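Local coordinates for RagB/SusD family nutrient uptake outer membrane protein (Bacteroides thetaiotaomicron, PDB 7KV3), which probably captures glucose-containing glycans at the outer surface of the cell and hands them to a partner transporter in the outer membrane, as other SusD-family proteins do, at residues S304-P309 against S363-Y368; T89-W94 against W319-V324; N139-E144 against L200-M205; W62-Y67 against W112-S117. One frame throughout, in Å; residues are numbered along the deposited sequence.

Sugar recognition is spread over loops distant in sequence, and three of the four contacts share in it. Contacts 1 and 2, with centres 13 Å apart, grip the same glucose of chain B: Arg367 of contact 1 and Asp90 of contact 2 both bind it, and Arg367 NH1 also reaches Trp319 O at 2.8 Å. Contact 4, its centre 18 Å from that of contact 2, holds a glucose of chain C through Tyr67, and Trp94 NE1 meets Tyr67 O at 3.1 Å. Contact 3, across the chain's centre from contacts 1 and 2, joins helix 137-162 to the loop after helix 183-200, nearest atoms about 31 Å from contact 2 and about 14 Å from contact 4.

Contact 1 of 4, residues S304-P309 against S363-Y368; sequences SPYIWP and SYTTRY. With BGC (beta-D-glucopyranose), chain B.
The guanidinium of Arg367 lies flat on the ring of Tyr306, the planes only 18° apart and CZ 3.9 Å from the ring centroid, a cation-pi stack. Ile307 CG1 covers the opposite face of that ring, and Thr365 CG2 meets its edge. Extended from CG to NE, the arginine chain places its flat end across the tyrosine, and its far nitrogens reach the glucose of chain B: NH1 bonds O4 at 2.9 Å, NH2 bonds O3 at 2.8 Å. The tightly packed part lies around Tyr364, where Pro305 CB sits over one ring face, 3.8 Å from CD2, while Trp308 CE3 approaches obliquely; the tyrosine hydroxyl goes to Asp370. Between the two loops Thr365 N gives a hydrogen bond to Tyr306 O (2.9 Å). The looser side is wet: one water links Tyr306 N to Thr365 O, and another joins Ile307 O to Thr365 OG1 beside the exposed Ile307 and Ser363. An arginine laid on an aromatic ring with two N-H groups turned to neighbouring sugar hydroxyls is an arrangement characteristic of carbohydrate-binding sites, consistent with glycan capture by a SusD-family protein.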
# COMPACT_ATOMS: atom_id res chain seq x y z
N SER A 304 9.86 11.55 -7.75
CA SER A 304 10.55 12.82 -7.43
C SER A 304 10.77 13.62 -8.72
O SER A 304 10.64 13.07 -9.82
CB SER A 304 11.77 12.53 -6.63
OG SER A 304 11.36 11.89 -5.41
N PRO A 305 10.97 14.95 -8.63
CA PRO A 305 11.00 15.84 -9.81
C PRO A 305 12.18 15.57 -10.75
O PRO A 305 13.26 15.29 -10.27
CB PRO A 305 11.15 17.26 -9.24
CG PRO A 305 10.91 17.13 -7.74
CD PRO A 305 11.14 15.69 -7.37
N TYR A 306 11.94 15.59 -12.06
CA TYR A 306 12.93 15.24 -13.11
C TYR A 306 14.01 16.32 -13.16
O TYR A 306 13.73 17.49 -13.32
CB TYR A 306 12.24 15.00 -14.45
CG TYR A 306 13.10 14.46 -15.57
CD1 TYR A 306 13.77 13.25 -15.45
CD2 TYR A 306 13.21 15.13 -16.78
CE1 TYR A 306 14.51 12.73 -16.50
CE2 TYR A 306 13.96 14.64 -17.83
CZ TYR A 306 14.61 13.43 -17.69
OH TYR A 306 15.39 12.95 -18.70
N ILE A 307 15.25 15.93 -12.95
CA ILE A 307 16.44 16.84 -12.98
C ILE A 307 16.23 17.96 -11.97
O ILE A 307 16.63 19.09 -12.22
CB ILE A 307 16.76 17.33 -14.41
CG1 ILE A 307 16.65 16.18 -15.41
CG2 ILE A 307 18.15 17.95 -14.45
CD1 ILE A 307 16.80 16.59 -16.86
N TRP A 308 15.68 17.61 -10.82
CA TRP A 308 15.82 18.40 -9.58
C TRP A 308 17.31 18.59 -9.27
O TRP A 308 18.11 17.66 -9.42
CB TRP A 308 15.08 17.71 -8.42
CG TRP A 308 15.14 18.50 -7.15
CD1 TRP A 308 16.02 18.35 -6.12
CD2 TRP A 308 14.30 19.62 -6.81
NE1 TRP A 308 15.78 19.30 -5.16
CE2 TRP A 308 14.72 20.08 -5.55
CE3 TRP A 308 13.23 20.26 -7.45
CZ2 TRP A 308 14.12 21.15 -4.91
CZ3 TRP A 308 12.62 21.32 -6.80
CH2 TRP A 308 13.08 21.77 -5.56
N PRO A 309 17.73 19.78 -8.81
CA PRO A 309 19.09 20.00 -8.32
C PRO A 309 19.33 19.34 -6.95
O PRO A 309 18.99 19.95 -5.92
CB PRO A 309 19.17 21.52 -8.20
CG PRO A 309 17.76 21.94 -7.94
CD PRO A 309 16.88 20.99 -8.71
N SER A 363 15.91 25.65 -11.70
CA SER A 363 14.63 25.04 -12.12
C SER A 363 14.80 23.53 -12.07
O SER A 363 15.94 23.06 -12.02
CB SER A 363 14.23 25.55 -13.49
OG SER A 363 15.18 25.11 -14.44
N TYR A 364 13.69 22.81 -12.06
CA TYR A 364 13.67 21.38 -12.43
C TYR A 364 13.04 21.31 -13.82
O TYR A 364 12.62 22.35 -14.32
CB TYR A 364 12.97 20.54 -11.36
CG TYR A 364 11.48 20.70 -11.25
CD1 TYR A 364 10.93 21.65 -10.42
CD2 TYR A 364 10.62 19.86 -11.94
CE1 TYR A 364 9.55 21.79 -10.30
CE2 TYR A 364 9.24 19.98 -11.82
CZ TYR A 364 8.70 20.96 -11.00
OH TYR A 364 7.35 21.11 -10.87
N THR A 365 13.07 20.13 -14.45
CA THR A 365 12.45 19.85 -15.76
C THR A 365 11.04 19.30 -15.48
O THR A 365 10.91 18.18 -14.96
CB THR A 365 13.37 18.95 -16.56
OG1 THR A 365 14.63 19.62 -16.66
CG2 THR A 365 12.83 18.61 -17.93
N THR A 366 10.03 20.11 -15.81
CA THR A 366 8.60 19.78 -15.74
C THR A 366 8.39 18.63 -16.73
O THR A 366 8.94 18.70 -17.83
CB THR A 366 7.72 21.01 -16.01
OG1 THR A 366 7.97 21.49 -17.34
CG2 THR A 366 7.97 22.13 -15.02
N ARG A 367 7.69 17.59 -16.30
CA ARG A 367 7.29 16.45 -17.16
C ARG A 367 5.77 16.51 -17.31
O ARG A 367 5.17 17.49 -16.93
CB ARG A 367 7.86 15.14 -16.57
CG ARG A 367 9.16 14.71 -17.24
CD ARG A 367 9.64 13.34 -16.79
NE ARG A 367 10.59 12.76 -17.74
CZ ARG A 367 11.01 11.50 -17.73
NH1 ARG A 367 10.61 10.68 -16.78
NH2 ARG A 367 11.87 11.07 -18.64
N TYR A 368 5.16 15.45 -17.81
CA TYR A 368 3.72 15.35 -18.12
C TYR A 368 2.89 15.50 -16.84
O TYR A 368 3.23 14.87 -15.80
CB TYR A 368 3.51 14.04 -18.89
CG TYR A 368 2.09 13.83 -19.33
CD1 TYR A 368 1.46 14.77 -20.11
CD2 TYR A 368 1.41 12.67 -18.99
CE1 TYR A 368 0.15 14.58 -20.52
CE2 TYR A 368 0.11 12.45 -19.42
CZ TYR A 368 -0.52 13.41 -20.19
OH TYR A 368 -1.81 13.24 -20.60
C2 BGC B . 14.03 6.41 -18.41
C3 BGC B . 13.05 7.46 -17.93
C4 BGC B . 11.72 6.80 -17.67
C5 BGC B . 11.90 5.63 -16.68
C6 BGC B . 10.61 4.84 -16.38
C1 BGC B . 14.15 5.27 -17.41
O2 BGC B . 15.33 6.97 -18.49
O3 BGC B . 12.97 8.49 -18.94
O4 BGC B . 10.84 7.78 -17.15
O5 BGC B . 12.87 4.72 -17.22
O6 BGC B . 9.86 4.61 -17.57
O HOH W 1 9.58 16.61 -13.21
O HOH W 2 16.34 20.79 -14.67

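Contact 2 of 4, residues T89-W94 against W319-V324. With BGC (beta-D-glucopyranose), chain B.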
# COMPACT_ATOMS: atom_id res chain seq x y z
N THR A 89 2.88 7.47 -22.86
CA THR A 89 3.48 6.18 -23.28
C THR A 89 4.61 5.81 -22.32
O THR A 89 5.13 4.67 -22.46
CB THR A 89 3.90 6.22 -24.75
OG1 THR A 89 4.99 7.12 -24.93
CG2 THR A 89 2.77 6.61 -25.67
N ASP A 90 4.96 6.67 -21.36
CA ASP A 90 5.95 6.32 -20.30
C ASP A 90 5.22 5.54 -19.19
O ASP A 90 4.36 6.13 -18.54
CB ASP A 90 6.67 7.60 -19.83
CG ASP A 90 7.99 7.33 -19.13
OD1 ASP A 90 8.36 6.12 -19.02
OD2 ASP A 90 8.61 8.31 -18.64
N ASN A 91 5.56 4.27 -18.96
CA ASN A 91 4.76 3.34 -18.10
C ASN A 91 3.30 3.42 -18.59
O ASN A 91 2.42 3.76 -17.80
CB ASN A 91 4.89 3.65 -16.60
CG ASN A 91 6.17 3.13 -15.96
OD1 ASN A 91 6.64 2.03 -16.29
ND2 ASN A 91 6.72 3.88 -15.02
N GLN A 92 3.07 3.10 -19.87
CA GLN A 92 1.73 3.24 -20.53
C GLN A 92 0.65 2.50 -19.75
O GLN A 92 -0.46 3.00 -19.67
CB GLN A 92 1.78 2.79 -21.99
CG GLN A 92 0.50 3.11 -22.75
CD GLN A 92 0.64 2.89 -24.24
OE1 GLN A 92 1.55 2.23 -24.71
NE2 GLN A 92 -0.26 3.48 -25.02
N PRO A 93 0.87 1.28 -19.21
CA PRO A 93 -0.18 0.59 -18.44
C PRO A 93 -0.78 1.45 -17.31
O PRO A 93 -1.97 1.37 -17.09
CB PRO A 93 0.52 -0.66 -17.89
CG PRO A 93 1.65 -0.93 -18.86
CD PRO A 93 2.08 0.45 -19.36
N TRP A 94 0.05 2.30 -16.69
CA TRP A 94 -0.37 3.22 -15.61
C TRP A 94 -1.37 4.24 -16.16
O TRP A 94 -2.37 4.46 -15.51
CB TRP A 94 0.82 3.97 -15.00
CG TRP A 94 1.86 3.18 -14.28
CD1 TRP A 94 2.20 1.87 -14.43
CD2 TRP A 94 2.82 3.73 -13.37
NE1 TRP A 94 3.30 1.57 -13.66
CE2 TRP A 94 3.69 2.69 -12.99
CE3 TRP A 94 3.01 4.99 -12.81
CZ2 TRP A 94 4.73 2.88 -12.09
CZ3 TRP A 94 4.02 5.18 -11.90
CH2 TRP A 94 4.90 4.15 -11.57
N TRP A 319 11.91 10.74 -11.68
CA TRP A 319 11.39 10.66 -13.07
C TRP A 319 10.05 11.39 -13.21
O TRP A 319 9.45 11.29 -14.28
CB TRP A 319 11.36 9.20 -13.53
CG TRP A 319 12.70 8.53 -13.64
CD1 TRP A 319 13.90 9.10 -13.97
CD2 TRP A 319 12.99 7.13 -13.45
NE1 TRP A 319 14.90 8.15 -13.97
CE2 TRP A 319 14.37 6.94 -13.68
CE3 TRP A 319 12.20 6.03 -13.13
CZ2 TRP A 319 14.99 5.70 -13.57
CZ3 TRP A 319 12.81 4.79 -13.05
CH2 TRP A 319 14.17 4.63 -13.27
N GLY A 320 9.61 12.15 -12.22
CA GLY A 320 8.38 12.96 -12.31
C GLY A 320 7.09 12.16 -12.50
O GLY A 320 6.16 12.68 -13.18
N PHE A 321 6.98 10.96 -11.95
CA PHE A 321 5.70 10.23 -11.91
C PHE A 321 4.90 10.70 -10.68
O PHE A 321 5.49 11.23 -9.74
CB PHE A 321 5.91 8.71 -11.91
CG PHE A 321 6.31 8.15 -13.25
CD1 PHE A 321 5.35 7.78 -14.19
CD2 PHE A 321 7.63 7.96 -13.57
CE1 PHE A 321 5.72 7.25 -15.42
CE2 PHE A 321 8.01 7.41 -14.78
CZ PHE A 321 7.05 7.07 -15.71
N CYS A 322 3.58 10.52 -10.75
CA CYS A 322 2.59 10.83 -9.68
C CYS A 322 2.82 12.22 -9.09
O CYS A 322 3.02 12.36 -7.89
CB CYS A 322 2.62 9.72 -8.63
SG CYS A 322 2.15 8.16 -9.40
N PRO A 323 2.79 13.28 -9.93
CA PRO A 323 2.61 14.63 -9.42
C PRO A 323 1.31 14.68 -8.61
O PRO A 323 0.36 13.99 -8.95
CB PRO A 323 2.55 15.53 -10.66
CG PRO A 323 2.36 14.59 -11.83
CD PRO A 323 2.87 13.24 -11.39
N VAL A 324 1.34 15.42 -7.51
CA VAL A 324 0.15 15.61 -6.64
C VAL A 324 -0.76 16.61 -7.34
O VAL A 324 -0.28 17.65 -7.74
CB VAL A 324 0.56 16.06 -5.23
CG1 VAL A 324 -0.66 16.41 -4.39
CG2 VAL A 324 1.40 15.01 -4.55
C2 BGC B . 14.03 6.41 -18.41
C3 BGC B . 13.05 7.46 -17.93
C4 BGC B . 11.72 6.80 -17.67
C5 BGC B . 11.90 5.63 -16.68
C6 BGC B . 10.61 4.84 -16.38
C1 BGC B . 14.15 5.27 -17.41
O2 BGC B . 15.33 6.97 -18.49
O3 BGC B . 12.97 8.49 -18.94
O4 BGC B . 10.84 7.78 -17.15
O5 BGC B . 12.87 4.72 -17.22
O6 BGC B . 9.86 4.61 -17.57
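The two backbones keep well apart, Asp90 and Phe321 being the nearest pair with CA atoms 9.3 Å from each other, so the gap is bridged mostly by side chains, with Asp90 O at the edge of the Phe321 ring near CE1. Phe321 fills it. Asn91 brings ND2 over one face of the ring, 3.3 Å from CZ, the amide plane tilted 44° to it. Trp94 comes in obliquely, neither stacked nor edge-to-face, its CZ3 3.7 Å from Phe321 CD1 and the planes at 57°. The same indole corner touches Cys322 SG, a loose sulfur-aromatic contact. Asp90 crosses the phenylalanine at about a right angle, OD2 3.5 Å from CZ. With CG anti to the backbone N (chi1 -160°), the Asp90 carboxylate turns toward the glucose of chain B and takes two of its hydroxyls, one on each oxygen: O6 bonds OD1 at 2.6 Å and O4 bonds OD2 at 2.7 Å. OD2 also accepts from Asp86 N, which should help to fix the carboxylate's rotation. Phe321 offers its ring edge to the sugar O4, while Trp319 spreads one indole face beneath the pyranose, CE3 3.6 Å from C5. On this side the sugar is held by a carboxylate and an aromatic platform, a pairing common in glycan-binding proteins. Behind the site, Trp94, in the first turn of helix 92-98, gives its NE1 to Tyr67 O and packs on Met73 of helix 70-75; Cys322 touches Leu72 of that helix and Ile303 of helix 299-303, and Val324 runs on to Phe373 and Leu375 of strand 373-375.

Contact 3 of 4, residues N139-E144 against L200-M205; sequences NRAYYE and LNVLPM
Leu200 reaches helix 137-162 with one branch: CD1 lies 3.5 Å from Ala141 O and 4.0 Å from Glu144 CB, while CD2 is the methyl nearer Ala141 CB. Asn201 leaves helical geometry with positive phi (58°), and this turn swings the chain so that Val202 faces the same helix. Val202 straddles the Ala141-Tyr142 peptide: CG1 sits 3.7 Å from Ala141 O, and CG2, anti to its own backbone N, lies 3.7 Å from Tyr142 N and 3.9 Å from Tyr142 CB. The motif is a helix packed against the chain that leaves a second helix, in a mostly helical region, consistent with the TPR-like helical architecture of SusD proteins. Replacing Val202 with an alanine would probably open a gap over the Ala141-Tyr142 peptide, since both methyls that touch the helix backbone would be gone. Leu203 follows, its CD2 meeting the edge of the Tyr142 ring 4.0 Å from CE1, the two side chains crossing at about a right angle. It also packs on Ala145 of the same helix and on Val220 of helix 217-231. Pro204 then pairs through its backbone with Leu217, and Met205 lies on Leu217 and Ala218.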
# COMPACT_ATOMS: atom_id res chain seq x y z
N ASN A 139 6.70 -23.74 17.60
CA ASN A 139 7.42 -23.31 16.38
C ASN A 139 6.59 -23.68 15.14
O ASN A 139 6.50 -22.83 14.22
CB ASN A 139 8.84 -23.85 16.30
CG ASN A 139 9.80 -23.09 17.20
OD1 ASN A 139 9.51 -21.97 17.60
ND2 ASN A 139 10.93 -23.68 17.52
N ARG A 140 6.00 -24.88 15.12
CA ARG A 140 5.09 -25.34 14.04
C ARG A 140 3.94 -24.33 13.89
O ARG A 140 3.70 -23.85 12.78
CB ARG A 140 4.49 -26.72 14.35
CG ARG A 140 3.59 -27.29 13.27
CD ARG A 140 3.12 -28.70 13.60
NE ARG A 140 4.24 -29.64 13.79
CZ ARG A 140 4.94 -30.21 12.80
NH1 ARG A 140 4.64 -29.95 11.54
NH2 ARG A 140 5.94 -31.03 13.07
N ALA A 141 3.24 -24.03 14.98
CA ALA A 141 2.15 -23.02 14.99
C ALA A 141 2.70 -21.67 14.46
O ALA A 141 2.05 -21.04 13.61
CB ALA A 141 1.55 -22.93 16.38
N TYR A 142 3.88 -21.23 14.93
CA TYR A 142 4.45 -19.89 14.59
C TYR A 142 4.73 -19.79 13.09
O TYR A 142 4.37 -18.76 12.47
CB TYR A 142 5.71 -19.58 15.38
CG TYR A 142 6.26 -18.19 15.16
CD1 TYR A 142 5.43 -17.08 15.21
CD2 TYR A 142 7.60 -17.97 14.90
CE1 TYR A 142 5.91 -15.80 14.99
CE2 TYR A 142 8.11 -16.69 14.71
CZ TYR A 142 7.26 -15.60 14.76
OH TYR A 142 7.72 -14.34 14.57
N TYR A 143 5.36 -20.82 12.53
CA TYR A 143 5.70 -20.92 11.08
C TYR A 143 4.42 -20.91 10.25
O TYR A 143 4.37 -20.13 9.28
CB TYR A 143 6.53 -22.17 10.81
CG TYR A 143 7.83 -22.30 11.57
CD1 TYR A 143 8.60 -21.20 11.92
CD2 TYR A 143 8.28 -23.55 11.96
CE1 TYR A 143 9.78 -21.34 12.64
CE2 TYR A 143 9.46 -23.72 12.67
CZ TYR A 143 10.21 -22.61 13.02
OH TYR A 143 11.37 -22.79 13.69
N GLU A 144 3.42 -21.72 10.61
CA GLU A 144 2.08 -21.74 9.95
C GLU A 144 1.42 -20.35 10.02
O GLU A 144 0.91 -19.87 9.01
CB GLU A 144 1.14 -22.77 10.60
CG GLU A 144 1.58 -24.21 10.39
CD GLU A 144 0.74 -25.29 11.07
OE1 GLU A 144 0.22 -25.05 12.18
OE2 GLU A 144 0.61 -26.39 10.48
N LEU A 200 -4.76 -20.04 16.17
CA LEU A 200 -3.45 -20.66 16.54
C LEU A 200 -2.96 -19.97 17.82
O LEU A 200 -2.23 -20.60 18.58
CB LEU A 200 -2.41 -20.52 15.43
CG LEU A 200 -2.53 -21.46 14.22
CD1 LEU A 200 -1.42 -21.18 13.21
CD2 LEU A 200 -2.50 -22.93 14.63
N ASN A 201 -3.31 -18.70 18.03
CA ASN A 201 -3.00 -18.01 19.30
C ASN A 201 -1.48 -18.01 19.54
O ASN A 201 -1.04 -18.31 20.66
CB ASN A 201 -3.75 -18.71 20.42
CG ASN A 201 -3.83 -17.87 21.66
OD1 ASN A 201 -3.61 -16.66 21.60
ND2 ASN A 201 -4.12 -18.50 22.78
N VAL A 202 -0.68 -17.70 18.53
CA VAL A 202 0.80 -17.85 18.65
C VAL A 202 1.49 -16.51 18.37
O VAL A 202 2.59 -16.31 18.89
CB VAL A 202 1.27 -19.00 17.73
CG1 VAL A 202 1.00 -18.73 16.26
CG2 VAL A 202 2.73 -19.35 17.95
N LEU A 203 0.86 -15.58 17.64
CA LEU A 203 1.53 -14.35 17.16
C LEU A 203 1.56 -13.33 18.28
O LEU A 203 0.56 -13.14 18.96
CB LEU A 203 0.74 -13.79 15.98
CG LEU A 203 0.84 -14.59 14.68
CD1 LEU A 203 -0.14 -14.05 13.66
CD2 LEU A 203 2.24 -14.55 14.12
N PRO A 204 2.67 -12.59 18.48
CA PRO A 204 2.66 -11.49 19.43
C PRO A 204 1.88 -10.29 18.85
O PRO A 204 1.66 -10.21 17.66
CB PRO A 204 4.14 -11.21 19.61
CG PRO A 204 4.72 -11.52 18.24
CD PRO A 204 3.93 -12.72 17.75
N MET A 205 1.45 -9.38 19.71
CA MET A 205 0.67 -8.18 19.34
C MET A 205 1.61 -7.21 18.61
O MET A 205 1.19 -6.63 17.59
CB MET A 205 0.06 -7.57 20.60
CG MET A 205 -0.95 -6.45 20.36
SD MET A 205 -2.35 -6.89 19.28
CE MET A 205 -2.96 -8.34 20.13

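Contact 4 of 4, residues W62-Y67 against W112-S117. With BGC (beta-D-glucopyranose), chain C.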
# COMPACT_ATOMS: atom_id res chain seq x y z
N TRP A 62 9.93 -2.90 -8.37
CA TRP A 62 10.81 -3.25 -9.52
C TRP A 62 11.02 -4.76 -9.56
O TRP A 62 11.82 -5.28 -8.75
CB TRP A 62 12.15 -2.51 -9.50
CG TRP A 62 13.07 -2.97 -10.61
CD1 TRP A 62 14.26 -3.62 -10.45
CD2 TRP A 62 12.86 -2.88 -12.03
NE1 TRP A 62 14.82 -3.90 -11.66
CE2 TRP A 62 13.98 -3.48 -12.65
CE3 TRP A 62 11.86 -2.34 -12.85
CZ2 TRP A 62 14.13 -3.55 -14.04
CZ3 TRP A 62 12.00 -2.41 -14.22
CH2 TRP A 62 13.12 -3.00 -14.81
N ALA A 63 10.31 -5.45 -10.46
CA ALA A 63 10.36 -6.92 -10.61
C ALA A 63 9.75 -7.33 -11.95
O ALA A 63 8.81 -6.63 -12.41
CB ALA A 63 9.64 -7.59 -9.47
N PHE A 64 10.24 -8.44 -12.51
CA PHE A 64 9.71 -9.03 -13.76
C PHE A 64 9.67 -7.94 -14.84
O PHE A 64 8.69 -7.85 -15.59
CB PHE A 64 8.36 -9.68 -13.47
CG PHE A 64 8.47 -10.73 -12.38
CD1 PHE A 64 9.03 -11.97 -12.65
CD2 PHE A 64 8.03 -10.46 -11.09
CE1 PHE A 64 9.16 -12.92 -11.65
CE2 PHE A 64 8.15 -11.42 -10.09
CZ PHE A 64 8.71 -12.65 -10.37
N ASP A 65 10.68 -7.06 -14.79
CA ASP A 65 10.92 -5.99 -15.78
C ASP A 65 9.81 -4.92 -15.76
O ASP A 65 9.65 -4.27 -16.80
CB ASP A 65 11.05 -6.60 -17.18
CG ASP A 65 11.74 -5.67 -18.15
OD1 ASP A 65 12.55 -4.85 -17.69
OD2 ASP A 65 11.45 -5.76 -19.38
N GLU A 66 9.10 -4.73 -14.64
CA GLU A 66 8.08 -3.66 -14.49
C GLU A 66 8.19 -2.94 -13.14
O GLU A 66 8.64 -3.54 -12.16
CB GLU A 66 6.68 -4.26 -14.59
CG GLU A 66 6.32 -4.69 -15.99
CD GLU A 66 5.00 -5.44 -16.05
OE1 GLU A 66 4.04 -5.04 -15.35
OE2 GLU A 66 4.94 -6.40 -16.82
N TYR A 67 7.76 -1.68 -13.12
CA TYR A 67 7.52 -0.83 -11.93
C TYR A 67 6.03 -0.95 -11.58
O TYR A 67 5.23 -0.40 -12.31
CB TYR A 67 7.88 0.62 -12.22
CG TYR A 67 9.27 0.87 -12.74
CD1 TYR A 67 10.33 0.94 -11.87
CD2 TYR A 67 9.53 1.07 -14.09
CE1 TYR A 67 11.62 1.16 -12.32
CE2 TYR A 67 10.82 1.28 -14.56
CZ TYR A 67 11.87 1.32 -13.67
OH TYR A 67 13.16 1.56 -14.06
N TRP A 112 1.08 -9.26 -10.45
CA TRP A 112 0.50 -10.62 -10.58
C TRP A 112 1.57 -11.66 -10.24
O TRP A 112 1.37 -12.46 -9.34
CB TRP A 112 -0.06 -10.80 -11.98
CG TRP A 112 -0.67 -12.14 -12.25
CD1 TRP A 112 0.00 -13.30 -12.51
CD2 TRP A 112 -2.07 -12.44 -12.39
NE1 TRP A 112 -0.88 -14.31 -12.78
CE2 TRP A 112 -2.16 -13.82 -12.69
CE3 TRP A 112 -3.25 -11.71 -12.24
CZ2 TRP A 112 -3.38 -14.46 -12.90
CZ3 TRP A 112 -4.45 -12.36 -12.40
CH2 TRP A 112 -4.52 -13.71 -12.73
N LYS A 113 2.71 -11.61 -10.92
CA LYS A 113 3.82 -12.58 -10.73
C LYS A 113 4.35 -12.49 -9.29
O LYS A 113 4.73 -13.54 -8.73
CB LYS A 113 4.92 -12.29 -11.75
CG LYS A 113 4.60 -12.72 -13.18
CD LYS A 113 5.49 -12.01 -14.19
CE LYS A 113 5.23 -12.39 -15.62
NZ LYS A 113 6.13 -11.65 -16.54
N CYS A 114 4.40 -11.29 -8.70
CA CYS A 114 4.90 -11.09 -7.32
C CYS A 114 3.99 -11.84 -6.35
O CYS A 114 4.51 -12.63 -5.56
CB CYS A 114 5.01 -9.62 -6.97
SG CYS A 114 6.42 -8.87 -7.81
N ALA A 115 2.69 -11.63 -6.49
CA ALA A 115 1.66 -12.16 -5.59
C ALA A 115 1.71 -13.68 -5.61
O ALA A 115 1.65 -14.29 -4.53
CB ALA A 115 0.31 -11.67 -6.03
N TYR A 116 1.70 -14.27 -6.81
CA TYR A 116 1.66 -15.74 -6.97
C TYR A 116 3.01 -16.35 -6.57
O TYR A 116 2.94 -17.47 -6.08
CB TYR A 116 1.18 -16.12 -8.38
CG TYR A 116 -0.32 -16.07 -8.48
CD1 TYR A 116 -1.09 -16.93 -7.73
CD2 TYR A 116 -0.97 -15.08 -9.22
CE1 TYR A 116 -2.48 -16.90 -7.79
CE2 TYR A 116 -2.35 -15.02 -9.27
CZ TYR A 116 -3.11 -15.92 -8.54
OH TYR A 116 -4.47 -15.86 -8.54
N SER A 117 4.14 -15.66 -6.73
CA SER A 117 5.45 -16.07 -6.14
C SER A 117 5.32 -16.17 -4.62
O SER A 117 5.71 -17.19 -4.02
CB SER A 117 6.60 -15.16 -6.51
OG SER A 117 6.83 -15.17 -7.91
C2 BGC C . 16.97 3.15 -17.32
C3 BGC C . 15.50 3.31 -17.00
C4 BGC C . 14.75 1.99 -17.18
C5 BGC C . 15.49 0.89 -16.43
C6 BGC C . 14.80 -0.45 -16.60
C1 BGC C . 17.58 1.97 -16.53
O2 BGC C . 17.67 4.28 -16.88
O3 BGC C . 14.89 4.26 -17.85
O4 BGC C . 13.42 2.14 -16.69
O5 BGC C . 16.85 0.79 -16.86
O6 BGC C . 14.88 -0.89 -17.97
O HOH W 3 6.34 -8.71 -15.91
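The Phe64 ring lies with one face against Lys113, whose CB stands 3.7 Å from the centroid and 15° off the normal, a CH-pi contact. At its edge, in the ring plane, sits Cys114 SG, 3.8 Å from CE2, a sulfur-aromatic contact; Ser117 OG comes obliquely to CZ. Extended beyond CG, the lysine chain keeps CD close to Phe64 CG before the amine leaves the ring. Ala63 CB completes the apolar patch, 3.8 Å from the same Cys114 sulfur. Ala63 and Phe64 belong to a type I' turn, Ala63 to Glu66, that presses on helix 110-130. An alanine in place of Phe64 is likely to strip the aliphatic part of Lys113 of its cover and open a gap beside the Cys114 sulfur. On the helix, Ser117 OG bonds Lys113 O at 2.8 Å, and Ser117 N reaches that oxygen from the opposite face of its plane, so two donors of one residue grip the carbonyl; the hydroxyl's own bond should limit its rotation. Beyond the turn, Tyr67 OH donates to O4 of the glucose of chain C at 2.7 Å, and Trp62 touches C6 of the sugar through CH2 while its CE3 sits over one face of the Tyr67 ring, toward the rim. Glu66 OE1 bonds Tyr109 N and Gly110 N, and Lys113 makes a cation-pi contact with Tyr109. Lys113 NZ and Glu66 OE2, 5.4 Å apart, make no direct salt bridge and are joined through a water. The turn is thus held to the helix by carbon and sulfur contacts, with the polar ends bridged by solvent.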